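Local atomic coordinates of putative mannose-1-phosphate guanylyl transferase (Thermus thermophilus, PDB entry 2CU2), a protein that probably catalyses the transfer of a guanylyl group from GTP to mannose 1-phosphate, giving GDP-mannose. Residues Pro30-Lys35 / Val274-Gly279; Leu212-Ala217 / Leu221-Ala226. One frame throughout, in Å; residues are numbered along the deposited sequence.

How the interactions relate
Interaction 1 ties a loop of the nucleotidyl transferase part, Pro30-Lys35, to strand 274-276, outermost within this chain of a mixed four-stranded sheet in its C-terminal part. Interaction 2 is local: it pairs two short helical segments that are close in sequence, Leu212-Ala217 and Leu221-Ala226. Along the chain, interaction 2 lies within the long excursion closed by interaction 1. In space the two are on opposite sides of the chain's centre, with their own centres 40 Å apart and their nearest atoms about 24 Å apart, so they do not touch. One is a buried apolar contact between parts of the fold, the other a surface contact crowned by a salt bridge.

Interaction 1: Pro30-Lys35 / Val274-Gly279; sequences PLFEGK and VVLGEG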
ATOM      1  N   PRO A  30       2.503  -3.033 -17.695  1.00 37.67           N
ATOM      2  CA  PRO A  30       1.352  -2.223 -18.077  1.00 38.14           C
ATOM      3  C   PRO A  30       1.386  -0.861 -17.390  1.00 38.44           C
ATOM      4  O   PRO A  30       1.061  -0.714 -16.220  1.00 40.84           O
ATOM      5  CB  PRO A  30       0.093  -2.978 -17.663  1.00 35.64           C
ATOM      6  CG  PRO A  30       0.487  -3.937 -16.548  1.00 39.20           C
ATOM      7  CD  PRO A  30       2.061  -4.097 -16.798  1.00 38.32           C
ATOM      8  N   LEU A  31       1.830   0.160 -18.155  1.00 37.09           N
ATOM      9  CA  LEU A  31       2.053   1.473 -17.552  1.00 36.58           C
ATOM     10  C   LEU A  31       1.081   2.542 -18.073  1.00 37.18           C
ATOM     11  O   LEU A  31      -0.026   2.710 -17.580  1.00 38.38           O
ATOM     12  CB  LEU A  31       3.493   1.890 -17.840  1.00 36.27           C
ATOM     13  CG  LEU A  31       4.475   1.361 -16.792  1.00 37.83           C
ATOM     14  CD1 LEU A  31       5.925   1.731 -17.111  1.00 34.81           C
ATOM     15  CD2 LEU A  31       4.195   1.902 -15.390  1.00 34.81           C
ATOM     16  N   PHE A  32       1.553   3.311 -19.077  1.00 35.69           N
ATOM     17  CA  PHE A  32       0.769   4.434 -19.593  1.00 35.04           C
ATOM     18  C   PHE A  32      -0.369   3.976 -20.517  1.00 34.25           C
ATOM     19  O   PHE A  32      -0.181   3.189 -21.436  1.00 35.19           O
ATOM     20  CB  PHE A  32       1.714   5.366 -20.353  1.00 32.70           C
ATOM     21  CG  PHE A  32       2.813   5.828 -19.443  1.00 31.56           C
ATOM     22  CD1 PHE A  32       2.523   6.710 -18.409  1.00 29.96           C
ATOM     23  CD2 PHE A  32       4.109   5.384 -19.642  1.00 30.55           C
ATOM     24  CE1 PHE A  32       3.540   7.147 -17.571  1.00 29.91           C
ATOM     25  CE2 PHE A  32       5.124   5.826 -18.796  1.00 29.04           C
ATOM     26  CZ  PHE A  32       4.844   6.706 -17.760  1.00 30.51           C
ATOM     27  N   GLU A  33      -1.607   4.435 -20.242  1.00 34.25           N
ATOM     28  CA  GLU A  33      -2.740   4.001 -21.055  1.00 34.26           C
ATOM     29  C   GLU A  33      -3.031   2.507 -20.874  1.00 34.22           C
ATOM     30  O   GLU A  33      -3.826   1.912 -21.590  1.00 35.46           O
ATOM     31  CB  GLU A  33      -2.434   4.304 -22.525  1.00 36.95           C
ATOM     32  CG  GLU A  33      -2.657   5.779 -22.876  1.00 41.28           C
ATOM     33  CD  GLU A  33      -2.463   5.987 -24.363  1.00 44.12           C
ATOM     34  OE1 GLU A  33      -2.834   5.111 -25.132  1.00 44.37           O
ATOM     35  OE2 GLU A  33      -1.965   7.050 -24.742  1.00 45.97           O
ATOM     36  N   GLY A  34      -2.382   1.896 -19.887  1.00 33.83           N
ATOM     37  CA  GLY A  34      -2.582   0.467 -19.624  1.00 33.61           C
ATOM     38  C   GLY A  34      -1.740  -0.414 -20.551  1.00 34.18           C
ATOM     39  O   GLY A  34      -1.825  -1.638 -20.551  1.00 36.38           O
ATOM     40  N   LYS A  35      -0.926   0.263 -21.382  1.00 34.82           N
ATOM     41  CA  LYS A  35      -0.095  -0.383 -22.391  1.00 35.40           C
ATOM     42  C   LYS A  35       1.275  -0.767 -21.826  1.00 34.57           C
ATOM     43  O   LYS A  35       1.855  -0.069 -21.006  1.00 34.18           O
ATOM     44  CB  LYS A  35       0.075   0.585 -23.561  1.00 37.71           C
ATOM     45  CG  LYS A  35      -1.156   0.621 -24.470  1.00 41.12           C
ATOM     46  CD  LYS A  35      -0.832   1.162 -25.864  1.00 42.96           C
ATOM     47  CE  LYS A  35      -1.975   1.996 -26.450  1.00 45.92           C
ATOM     48  NZ  LYS A  35      -1.430   3.037 -27.320  1.00 49.88           N
ATOM     49  N   VAL A 274      -0.702  11.842  -9.761  1.00 29.94           N
ATOM     50  CA  VAL A 274      -0.561  11.032 -10.964  1.00 30.24           C
ATOM     51  C   VAL A 274      -0.980   9.610 -10.623  1.00 32.11           C
ATOM     52  O   VAL A 274      -0.428   8.993  -9.709  1.00 33.93           O
ATOM     53  CB  VAL A 274       0.897  11.025 -11.459  1.00 30.70           C
ATOM     54  CG1 VAL A 274       1.067  10.019 -12.575  1.00 30.25           C
ATOM     55  CG2 VAL A 274       1.283  12.420 -11.937  1.00 30.33           C
ATOM     56  N   VAL A 275      -1.954   9.093 -11.361  1.00 30.88           N
ATOM     57  CA  VAL A 275      -2.466   7.756 -11.109  1.00 30.82           C
ATOM     58  C   VAL A 275      -2.423   6.837 -12.326  1.00 31.65           C
ATOM     59  O   VAL A 275      -2.792   7.241 -13.428  1.00 32.56           O
ATOM     60  CB  VAL A 275      -3.921   7.831 -10.624  1.00 31.65           C
ATOM     61  CG1 VAL A 275      -4.443   6.434 -10.305  1.00 31.36           C
ATOM     62  CG2 VAL A 275      -4.013   8.747  -9.418  1.00 29.93           C
ATOM     63  N   LEU A 276      -1.955   5.611 -12.126  1.00 31.08           N
ATOM     64  CA  LEU A 276      -1.918   4.613 -13.193  1.00 32.68           C
ATOM     65  C   LEU A 276      -2.410   3.301 -12.618  1.00 32.91           C
ATOM     66  O   LEU A 276      -2.485   3.136 -11.398  1.00 34.30           O
ATOM     67  CB  LEU A 276      -0.509   4.423 -13.766  1.00 33.24           C
ATOM     68  CG  LEU A 276      -0.002   5.438 -14.792  1.00 33.64           C
ATOM     69  CD1 LEU A 276       1.301   4.913 -15.382  1.00 33.96           C
ATOM     70  CD2 LEU A 276      -1.043   5.643 -15.908  1.00 31.28           C
ATOM     71  N   GLY A 277      -2.736   2.362 -13.497  1.00 32.34           N
ATOM     72  CA  GLY A 277      -3.243   1.080 -13.046  1.00 31.57           C
ATOM     73  C   GLY A 277      -4.747   1.082 -13.213  1.00 33.05           C
ATOM     74  O   GLY A 277      -5.340   2.120 -13.523  1.00 31.51           O
ATOM     75  N   GLU A 278      -5.376  -0.068 -13.005  1.00 34.55           N
ATOM     76  CA  GLU A 278      -6.823  -0.164 -13.148  1.00 37.85           C
ATOM     77  C   GLU A 278      -7.541   0.084 -11.826  1.00 37.73           C
ATOM     78  O   GLU A 278      -8.763   0.258 -11.794  1.00 37.70           O
ATOM     79  CB  GLU A 278      -7.196  -1.539 -13.703  1.00 40.01           C
ATOM     80  CG  GLU A 278      -6.570  -1.819 -15.057  1.00 45.73           C
ATOM     81  CD  GLU A 278      -6.883  -0.720 -16.056  1.00 49.75           C
ATOM     82  OE1 GLU A 278      -8.084  -0.420 -16.241  1.00 51.15           O
ATOM     83  OE2 GLU A 278      -5.934  -0.156 -16.651  1.00 52.08           O
ATOM     84  N   GLY A 279      -6.777   0.100 -10.739  1.00 37.46           N
ATOM     85  CA  GLY A 279      -7.357   0.341  -9.428  1.00 37.70           C
ATOM     86  C   GLY A 279      -7.815   1.780  -9.267  1.00 37.61           C
ATOM     87  O   GLY A 279      -7.631   2.593 -10.172  1.00 39.15           O
TER
HETATM   88  O   HOH W   1      -1.999   1.264 -16.177  1.00 40.14           O
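Leu276 reaches from its strand into the loop Pro30-Lys35 and carries nearly all of the contact. Its CD1 lies 3.4 Å from the backbone O of Leu31, and its CD2 comes up to the same oxygen at 3.5 Å. Both are van der Waals contacts. Leu276 CD1 sits 3.7 Å from CD1 of Phe32, at a slant to the ring, and also lies near Leu31 CD2. The side chains of Leu31 and Phe32 leave the backbone away from the strand, yet the Phe32 ring still reaches the methyl. In Leu276, CG is anti to the carbonyl carbon (chi1 -80°), which directs the branched end at the loop.

No direct hydrogen bond crosses the contact; one water bridges it. It donates to Leu31 O at 2.8 Å and accepts from Gly277 N at 3.0 Å, so the oxygen beside the Leu276 methyls has a polar partner. Within the loop, Leu31 N bonds to Lys35 O at 2.9 Å, and Lys35 N to Phe32 O at 3.0 Å. These bonds hold the turn that presents the Leu31 carbonyl. An alanine in place of Leu276 would probably open a gap beside the Phe32 ring and leave the Leu31 side chain without its apolar mate.

The contact joins a nucleotidyl transferase loop to the first strand of a sheet that runs on into a region matching a beta-helix family. Helix 261-266 adds Leu262 and Phe266 against Leu276, and Val265 against Phe32. Leu37 of helix 37-45 packs on Leu31 and Phe32. Strand 274-276 is bonded to strand 290-293, whose Tyr292 touches both Leu31 and Leu276 and bonds through OH to Pro30 O. The loop thus meets strand 274-276, outermost of the sheet within this chain.

Interaction 2: Leu212-Ala217 / Leu221-Ala226; sequences LERLLA and LEEVYA
Arg214 NH1 donates to Glu223 OE1 at 2.9 Å, the shortest polar bond of this contact. It is nearly straight (171°) and lies in the guanidinium plane. The second bond, from Arg214 NH2 to OE2 of Glu223, is longer at 3.3 Å and more bent, with OE2 tilted out of that plane. Arg214 thus grips the carboxylate end-on, one nitrogen to each oxygen, and both oxygens use their syn lone pairs. The two flat groups are turned 38° apart. The Glu223 chain starts anti to its own N and bends at chi2, which brings the carboxylate round to the arginine.

Val224 CG2 packs against the guanidinium, 3.7 Å from Arg214 NH1. The apolar part is Leu215 with Val224 and Leu221. Leu215 CD2 lies 3.9 Å from Val224 CG2, and Leu215 CD2 also meets Leu221 CD1 at 4.2 Å. The salt bridge lies beside this small apolar patch. Leu212, Leu221 and Tyr225 rest on helix 83-98.

The segment axes run antiparallel at 176° and 10.3 Å apart, joined by a short link. This is a helical hairpin, packed on the surface of the nucleotidyl transferase part.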
ATOM      1  N   LEU A 212      31.065 -11.115 -35.157  1.00 30.52           N
ATOM      2  CA  LEU A 212      30.179 -10.922 -36.302  1.00 31.46           C
ATOM      3  C   LEU A 212      30.596 -11.782 -37.503  1.00 31.14           C
ATOM      4  O   LEU A 212      29.777 -12.379 -38.193  1.00 30.65           O
ATOM      5  CB  LEU A 212      30.215  -9.440 -36.679  1.00 31.25           C
ATOM      6  CG  LEU A 212      29.474  -9.138 -37.989  1.00 32.95           C
ATOM      7  CD1 LEU A 212      28.022  -9.612 -37.991  1.00 32.78           C
ATOM      8  CD2 LEU A 212      29.414  -7.650 -38.315  1.00 33.25           C
ATOM      9  N   GLU A 213      31.923 -11.797 -37.773  1.00 30.36           N
ATOM     10  CA  GLU A 213      32.413 -12.605 -38.892  1.00 34.02           C
ATOM     11  C   GLU A 213      32.083 -14.091 -38.695  1.00 32.54           C
ATOM     12  O   GLU A 213      31.661 -14.794 -39.602  1.00 33.07           O
ATOM     13  CB  GLU A 213      33.934 -12.430 -39.041  1.00 36.03           C
ATOM     14  CG  GLU A 213      34.359 -11.094 -39.660  1.00 43.57           C
ATOM     15  CD  GLU A 213      34.061 -11.071 -41.149  1.00 49.19           C
ATOM     16  OE1 GLU A 213      34.428 -12.001 -41.847  1.00 53.76           O
ATOM     17  OE2 GLU A 213      33.523 -10.066 -41.609  1.00 50.98           O
ATOM     18  N   ARG A 214      32.326 -14.575 -37.459  1.00 30.60           N
ATOM     19  CA  ARG A 214      32.131 -15.997 -37.208  1.00 32.21           C
ATOM     20  C   ARG A 214      30.650 -16.388 -37.252  1.00 31.90           C
ATOM     21  O   ARG A 214      30.279 -17.484 -37.650  1.00 31.27           O
ATOM     22  CB  ARG A 214      32.721 -16.322 -35.836  1.00 29.70           C
ATOM     23  CG  ARG A 214      34.246 -16.218 -35.825  1.00 31.04           C
ATOM     24  CD  ARG A 214      34.872 -17.059 -34.708  1.00 31.55           C
ATOM     25  NE  ARG A 214      34.646 -16.429 -33.406  1.00 27.62           N
ATOM     26  CZ  ARG A 214      33.911 -17.115 -32.509  1.00 29.02           C
ATOM     27  NH1 ARG A 214      33.433 -18.307 -32.817  1.00 26.72           N
ATOM     28  NH2 ARG A 214      33.664 -16.580 -31.310  1.00 25.76           N
ATOM     29  N   LEU A 215      29.794 -15.462 -36.786  1.00 32.47           N
ATOM     30  CA  LEU A 215      28.363 -15.747 -36.805  1.00 32.09           C
ATOM     31  C   LEU A 215      27.857 -15.962 -38.232  1.00 32.03           C
ATOM     32  O   LEU A 215      27.142 -16.905 -38.544  1.00 32.15           O
ATOM     33  CB  LEU A 215      27.630 -14.571 -36.157  1.00 31.59           C
ATOM     34  CG  LEU A 215      27.644 -14.648 -34.630  1.00 32.14           C
ATOM     35  CD1 LEU A 215      27.008 -13.421 -33.974  1.00 33.39           C
ATOM     36  CD2 LEU A 215      26.887 -15.865 -34.094  1.00 28.66           C
ATOM     37  N   LEU A 216      28.232 -15.018 -39.113  1.00 32.91           N
ATOM     38  CA  LEU A 216      27.853 -15.142 -40.513  1.00 35.17           C
ATOM     39  C   LEU A 216      28.447 -16.408 -41.141  1.00 34.88           C
ATOM     40  O   LEU A 216      27.948 -16.953 -42.121  1.00 34.78           O
ATOM     41  CB  LEU A 216      28.379 -13.908 -41.251  1.00 37.16           C
ATOM     42  CG  LEU A 216      27.631 -12.627 -40.877  1.00 41.10           C
ATOM     43  CD1 LEU A 216      28.353 -11.367 -41.361  1.00 42.90           C
ATOM     44  CD2 LEU A 216      26.225 -12.570 -41.472  1.00 41.83           C
ATOM     45  N   ALA A 217      29.575 -16.853 -40.553  1.00 32.72           N
ATOM     46  CA  ALA A 217      30.288 -17.994 -41.116  1.00 34.99           C
ATOM     47  C   ALA A 217      29.879 -19.314 -40.456  1.00 35.36           C
ATOM     48  O   ALA A 217      30.549 -20.331 -40.577  1.00 33.60           O
ATOM     49  CB  ALA A 217      31.788 -17.757 -40.921  1.00 33.95           C
ATOM     50  N   LEU A 221      25.713 -19.413 -31.905  1.00 35.13           N
ATOM     51  CA  LEU A 221      25.344 -18.217 -31.159  1.00 36.81           C
ATOM     52  C   LEU A 221      25.733 -18.332 -29.683  1.00 35.98           C
ATOM     53  O   LEU A 221      26.301 -17.427 -29.083  1.00 36.69           O
ATOM     54  CB  LEU A 221      23.832 -18.023 -31.285  1.00 37.59           C
ATOM     55  CG  LEU A 221      23.333 -16.792 -30.526  1.00 37.42           C
ATOM     56  CD1 LEU A 221      24.061 -15.512 -30.946  1.00 38.49           C
ATOM     57  CD2 LEU A 221      21.843 -16.525 -30.742  1.00 38.58           C
ATOM     58  N   GLU A 222      25.369 -19.481 -29.086  1.00 35.84           N
ATOM     59  CA  GLU A 222      25.690 -19.696 -27.681  1.00 37.83           C
ATOM     60  C   GLU A 222      27.191 -19.559 -27.419  1.00 37.39           C
ATOM     61  O   GLU A 222      27.638 -18.871 -26.511  1.00 36.50           O
ATOM     62  CB  GLU A 222      25.220 -21.100 -27.294  1.00 41.93           C
ATOM     63  CG  GLU A 222      24.069 -21.072 -26.288  1.00 51.48           C
ATOM     64  CD  GLU A 222      24.369 -22.028 -25.157  1.00 56.96           C
ATOM     65  OE1 GLU A 222      25.471 -22.555 -25.112  1.00 59.57           O
ATOM     66  OE2 GLU A 222      23.489 -22.240 -24.324  1.00 60.86           O
ATOM     67  N   GLU A 223      27.981 -20.282 -28.236  1.00 35.39           N
ATOM     68  CA  GLU A 223      29.428 -20.222 -28.076  1.00 35.43           C
ATOM     69  C   GLU A 223      29.949 -18.789 -28.208  1.00 34.84           C
ATOM     70  O   GLU A 223      30.650 -18.274 -27.347  1.00 33.66           O
ATOM     71  CB  GLU A 223      30.064 -21.108 -29.148  1.00 37.23           C
ATOM     72  CG  GLU A 223      31.591 -21.110 -29.072  1.00 37.70           C
ATOM     73  CD  GLU A 223      32.138 -20.011 -29.955  1.00 39.45           C
ATOM     74  OE1 GLU A 223      31.773 -19.960 -31.120  1.00 41.29           O
ATOM     75  OE2 GLU A 223      32.932 -19.210 -29.465  1.00 40.28           O
ATOM     76  N   VAL A 224      29.587 -18.185 -29.360  1.00 33.46           N
ATOM     77  CA  VAL A 224      30.038 -16.820 -29.639  1.00 33.20           C
ATOM     78  C   VAL A 224      29.676 -15.844 -28.510  1.00 34.92           C
ATOM     79  O   VAL A 224      30.500 -15.079 -28.029  1.00 35.06           O
ATOM     80  CB  VAL A 224      29.420 -16.354 -30.960  1.00 32.61           C
ATOM     81  CG1 VAL A 224      29.703 -14.865 -31.168  1.00 29.38           C
ATOM     82  CG2 VAL A 224      30.007 -17.130 -32.124  1.00 29.98           C
ATOM     83  N   TYR A 225      28.379 -15.861 -28.118  1.00 34.95           N
ATOM     84  CA  TYR A 225      27.915 -14.897 -27.112  1.00 37.85           C
ATOM     85  C   TYR A 225      28.632 -15.069 -25.763  1.00 39.43           C
ATOM     86  O   TYR A 225      28.932 -14.113 -25.058  1.00 39.45           O
ATOM     87  CB  TYR A 225      26.397 -15.051 -26.931  1.00 38.21           C
ATOM     88  CG  TYR A 225      25.721 -13.718 -26.984  1.00 36.71           C
ATOM     89  CD1 TYR A 225      25.707 -12.999 -28.175  1.00 36.36           C
ATOM     90  CD2 TYR A 225      25.047 -13.213 -25.868  1.00 35.81           C
ATOM     91  CE1 TYR A 225      25.023 -11.793 -28.258  1.00 36.96           C
ATOM     92  CE2 TYR A 225      24.371 -12.000 -25.945  1.00 36.24           C
ATOM     93  CZ  TYR A 225      24.366 -11.285 -27.131  1.00 38.42           C
ATOM     94  OH  TYR A 225      23.714 -10.065 -27.211  1.00 40.53           O
ATOM     95  N   ALA A 226      28.883 -16.340 -25.390  1.00 38.25           N
ATOM     96  CA  ALA A 226      29.496 -16.586 -24.081  1.00 38.24           C
ATOM     97  C   ALA A 226      30.866 -15.897 -23.935  1.00 39.44           C
ATOM     98  O   ALA A 226      31.234 -15.389 -22.885  1.00 39.72           O
ATOM     99  CB  ALA A 226      29.642 -18.100 -23.877  1.00 38.01           C
TER